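Local coordinates for protein truncated hemoglobin from geobacillus stearothermophilus (PDB 2BKM) that binds haem and, as a truncated haemoglobin, takes up molecular oxygen, probably serving in oxygen storage or transport, at residues E13-A17 and K49-T53. Sequence-based numbering, arbitrary orientation. Where two conformers were deposited one is given.
With HEM (protoporphyrin IX containing Fe), chain D.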
ATOM      1  N   GLU A  13       6.363  -4.629  12.710  1.00 14.21           N
ATOM      2  CA  GLU A  13       7.306  -3.723  12.098  1.00 15.23           C
ATOM      3  C   GLU A  13       8.147  -4.387  11.014  1.00 13.29           C
ATOM      4  O   GLU A  13       8.352  -3.819   9.928  1.00 14.57           O
ATOM      5  CB  GLU A  13       8.188  -3.100  13.187  0.65 15.32           C
ATOM      6  CG  GLU A  13       8.938  -1.873  12.741  0.65 17.99           C
ATOM      7  CD  GLU A  13      10.125  -2.181  11.867  0.65 20.27           C
ATOM      8  OE1 GLU A  13      10.506  -1.329  11.025  0.65 18.18           O
ATOM      9  OE2 GLU A  13      10.700  -3.282  12.025  0.65 21.82           O
ATOM     10  N   GLU A  14       8.662  -5.564  11.328  1.00 14.88           N
ATOM     11  CA  GLU A  14       9.634  -6.188  10.460  1.00 13.30           C
ATOM     12  C   GLU A  14       8.971  -6.578   9.150  1.00 12.94           C
ATOM     13  O   GLU A  14       9.548  -6.451   8.081  1.00 14.68           O
ATOM     14  CB  GLU A  14      10.241  -7.424  11.121  0.50 13.23           C
ATOM     15  CG  GLU A  14      11.076  -7.079  12.335  0.50 14.41           C
ATOM     16  CD  GLU A  14      12.206  -8.038  12.563  0.50 16.32           C
ATOM     17  OE1 GLU A  14      12.523  -8.271  13.750  0.50 19.31           O
ATOM     18  OE2 GLU A  14      12.789  -8.539  11.571  0.50 20.11           O
ATOM     19  N   THR A  15       7.747  -7.053   9.244  1.00 12.76           N
ATOM     20  CA  THR A  15       7.032  -7.407   8.017  1.00 11.02           C
ATOM     21  C   THR A  15       6.718  -6.148   7.205  1.00 10.62           C
ATOM     22  O   THR A  15       6.888  -6.114   5.986  1.00  9.83           O
ATOM     23  CB  THR A  15       5.743  -8.133   8.360  1.00 12.05           C
ATOM     24  OG1 THR A  15       6.099  -9.337   9.030  1.00 13.69           O
ATOM     25  CG2 THR A  15       4.978  -8.521   7.106  1.00 13.66           C
ATOM     26  N   VAL A  16       6.242  -5.113   7.875  1.00  9.92           N
ATOM     27  CA  VAL A  16       5.914  -3.902   7.138  1.00  9.73           C
ATOM     28  C   VAL A  16       7.128  -3.358   6.437  1.00 10.22           C
ATOM     29  O   VAL A  16       7.040  -2.959   5.287  1.00 10.46           O
ATOM     30  CB  VAL A  16       5.254  -2.837   8.034  1.00 10.36           C
ATOM     31  CG1 VAL A  16       5.033  -1.509   7.286  1.00 12.64           C
ATOM     32  CG2 VAL A  16       3.939  -3.374   8.593  1.00 12.88           C
ATOM     33  N   ALA A  17       8.269  -3.345   7.132  1.00 10.19           N
ATOM     34  CA  ALA A  17       9.486  -2.831   6.516  1.00 11.03           C
ATOM     35  C   ALA A  17       9.865  -3.608   5.266  1.00 10.93           C
ATOM     36  O   ALA A  17      10.211  -3.011   4.244  1.00 12.92           O
ATOM     37  CB  ALA A  17      10.632  -2.908   7.514  1.00 11.72           C
ATOM     38  N   LYS A  49       5.470   3.164   4.974  1.00  8.72           N
ATOM     39  CA  LYS A  49       5.756   2.369   6.163  1.00 10.28           C
ATOM     40  C   LYS A  49       4.977   2.910   7.363  1.00  9.23           C
ATOM     41  O   LYS A  49       4.361   2.168   8.126  1.00 10.53           O
ATOM     42  CB  LYS A  49       7.240   2.362   6.455  1.00 11.45           C
ATOM     43  CG  LYS A  49       7.526   1.545   7.687  1.00 15.95           C
ATOM     44  CD  LYS A  49       8.961   1.144   7.865  1.00 23.78           C
ATOM     45  CE  LYS A  49       9.053  -0.230   8.565  1.00 24.58           C
ATOM     46  NZ  LYS A  49       8.074  -0.647   9.669  1.00 24.55           N
ATOM     47  N   GLN A  50       4.992   4.240   7.519  1.00  9.06           N
ATOM     48  CA  GLN A  50       4.229   4.857   8.607  1.00  9.63           C
ATOM     49  C   GLN A  50       2.735   4.614   8.462  1.00  9.67           C
ATOM     50  O   GLN A  50       2.050   4.233   9.408  1.00  9.85           O
ATOM     51  CB  GLN A  50       4.482   6.364   8.645  1.00 10.48           C
ATOM     52  CG  GLN A  50       5.906   6.694   8.993  1.00 12.01           C
ATOM     53  CD  GLN A  50       6.151   8.158   8.899  1.00 14.40           C
ATOM     54  OE1 GLN A  50       5.740   8.805   7.946  1.00 15.41           O
ATOM     55  NE2 GLN A  50       6.800   8.701   9.901  1.00 18.79           N
ATOM     56  N   PHE A  51       2.230   4.780   7.236  1.00  9.18           N
ATOM     57  CA  PHE A  51       0.823   4.617   7.014  1.00  8.21           C
ATOM     58  C   PHE A  51       0.349   3.188   7.270  1.00  8.05           C
ATOM     59  O   PHE A  51      -0.633   2.989   7.943  1.00  9.20           O
ATOM     60  CB  PHE A  51       0.422   5.041   5.601  1.00  7.73           C
ATOM     61  CG  PHE A  51      -1.021   4.845   5.368  1.00  8.91           C
ATOM     62  CD1 PHE A  51      -1.921   5.720   5.946  1.00 10.04           C
ATOM     63  CD2 PHE A  51      -1.507   3.709   4.680  1.00  7.39           C
ATOM     64  CE1 PHE A  51      -3.319   5.494   5.815  1.00 11.37           C
ATOM     65  CE2 PHE A  51      -2.858   3.475   4.539  1.00  9.19           C
ATOM     66  CZ  PHE A  51      -3.790   4.345   5.107  1.00 11.36           C
ATOM     67  N   LEU A  52       1.063   2.224   6.703  1.00  8.75           N
ATOM     68  CA  LEU A  52       0.604   0.854   6.812  1.00  8.07           C
ATOM     69  C   LEU A  52       0.670   0.398   8.270  1.00  7.81           C
ATOM     70  O   LEU A  52      -0.203  -0.323   8.733  1.00  8.77           O
ATOM     71  CB  LEU A  52       1.443  -0.062   5.935  1.00  8.89           C
ATOM     72  CG  LEU A  52       1.196   0.117   4.425  1.00  7.74           C
ATOM     73  CD1 LEU A  52       2.147  -0.772   3.696  1.00  9.73           C
ATOM     74  CD2 LEU A  52      -0.259  -0.199   4.084  1.00  9.07           C
ATOM     75  N   THR A  53       1.656   0.908   9.010  1.00  8.34           N
ATOM     76  CA  THR A  53       1.736   0.602  10.437  1.00  9.61           C
ATOM     77  C   THR A  53       0.445   1.022  11.131  1.00  9.76           C
ATOM     78  O   THR A  53      -0.189   0.246  11.830  1.00 10.90           O
ATOM     79  CB  THR A  53       2.969   1.333  11.032  1.00  9.42           C
ATOM     80  OG1 THR A  53       4.147   0.756  10.455  1.00 11.70           O
ATOM     81  CG2 THR A  53       2.962   1.179  12.563  1.00 11.51           C
TER
HETATM   82  CHA HEM D 202       0.900   8.597  -2.098  1.00 11.22           C
HETATM   83  CHB HEM D 202      -0.305   6.418  -6.218  1.00 10.41           C
HETATM   84  CHC HEM D 202      -3.158   3.431  -3.680  1.00  7.96           C
HETATM   85  CHD HEM D 202      -1.120   4.967   0.386  1.00  9.12           C
HETATM   86  C1A HEM D 202       0.828   8.211  -3.407  1.00  9.29           C
HETATM   87  C2A HEM D 202       1.532   8.888  -4.475  1.00  9.11           C
HETATM   88  C3A HEM D 202       1.196   8.283  -5.612  1.00 10.69           C
HETATM   89  C4A HEM D 202       0.275   7.223  -5.296  1.00  9.88           C
HETATM   90  CMA HEM D 202       1.709   8.641  -7.019  1.00 11.63           C
HETATM   91  CAA HEM D 202       2.507  10.065  -4.298  1.00 12.84           C
HETATM   92  CBA HEM D 202       3.780   9.561  -3.644  1.00 16.61           C
HETATM   93  CGA HEM D 202       4.661  10.669  -3.101  1.00 20.92           C
HETATM   94  O1A HEM D 202       4.391  11.896  -3.321  1.00 19.66           O
HETATM   95  O2A HEM D 202       5.650  10.342  -2.397  1.00 19.94           O
HETATM   96  C1B HEM D 202      -1.215   5.460  -5.878  1.00  7.84           C
HETATM   97  C2B HEM D 202      -1.964   4.652  -6.820  1.00  8.48           C
HETATM   98  C3B HEM D 202      -2.764   3.861  -6.114  1.00  8.92           C
HETATM   99  C4B HEM D 202      -2.568   4.092  -4.702  1.00  9.34           C
HETATM  100  CMB HEM D 202      -1.827   4.684  -8.357  1.00 10.46           C
HETATM  101  CAB HEM D 202      -3.722   2.838  -6.703  1.00  9.59           C
HETATM  102  CBB HEM D 202      -4.886   2.521  -6.122  1.00 14.33           C
HETATM  103  C1C HEM D 202      -2.792   3.519  -2.354  1.00  8.60           C
HETATM  104  C2C HEM D 202      -3.196   2.614  -1.305  1.00  6.73           C
HETATM  105  C3C HEM D 202      -2.613   3.083  -0.194  1.00  8.67           C
HETATM  106  C4C HEM D 202      -1.838   4.253  -0.520  1.00  8.04           C
HETATM  107  CMC HEM D 202      -4.116   1.366  -1.452  1.00 11.42           C
HETATM  108  CAC HEM D 202      -2.636   2.509   1.232  1.00  9.21           C
HETATM  109  CBC HEM D 202      -3.390   1.499   1.641  1.00 13.89           C
HETATM  110  C1D HEM D 202      -0.430   6.098   0.086  1.00  7.93           C
HETATM  111  C2D HEM D 202       0.186   6.941   1.081  1.00 10.08           C
HETATM  112  C3D HEM D 202       0.790   8.060   0.310  1.00 10.45           C
HETATM  113  C4D HEM D 202       0.454   7.818  -1.071  1.00  9.36           C
HETATM  114  CMD HEM D 202       0.237   6.699   2.595  1.00 10.70           C
HETATM  115  CAD HEM D 202       1.570   9.227   0.882  1.00 11.45           C
HETATM  116  CBD HEM D 202       0.633  10.433   1.037  1.00 12.73           C
HETATM  117  CGD HEM D 202       1.501  11.594   1.464  1.00 16.48           C
HETATM  118  O1D HEM D 202       2.181  12.234   0.595  1.00 18.36           O
HETATM  119  O2D HEM D 202       1.553  11.816   2.704  1.00 17.80           O
HETATM  120  NA  HEM D 202       0.067   7.201  -3.955  1.00  9.44           N
HETATM  121  NB  HEM D 202      -1.623   5.084  -4.614  1.00  7.34           N
HETATM  122  NC  HEM D 202      -1.952   4.484  -1.852  1.00  8.67           N
HETATM  123  ND  HEM D 202      -0.242   6.647  -1.168  1.00  8.68           N
HETATM  124 FE   HEM D 202      -0.953   5.866  -2.891  1.00  9.08          FE
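Lys49 sends one ammonium group to two acceptors of the same residue: NZ is hydrogen-bonded to the main-chain O of Glu13 and, in the conformer given, forms a salt bridge with its carboxylate. Here, in the two-over-two fold of a truncated globin, the N-terminal helix 12-29 meets helix 42-55, whose Phe51 touches a methyl and a vinyl of the haem; the local axes come within 9.9 Å, their directions 133° apart. In that conformer Glu13 OE1 lies 2.9 Å from Lys49 NZ, which approaches from above the carboxylate plane, 47° out of it. Glu13 O, 3.2 Å from Lys49 NZ, also accepts the helical bond from Ala17 N. The lysine leaves its helix extended, then bends moderately at chi3 and sharply at chi4 (-37°), which turns NZ in over Val16 CB and brings CE to a tight 3.3 Å from Ala17 CB. A methionine in its place would probably leave the Glu13 carboxylate without its counter-charge and Glu13 O without its second donor. Val16 CG1, 4.0 Å from Lys49 CG, also reaches Leu52 CB, while Leu52 packs on Phe109 and Leu113 of helix 104-120. The same methyl lies 4.0 Å from Thr53 OG1, which donates to Lys49 O at 2.7 Å, on the opposite face of that carbonyl from Thr53 N.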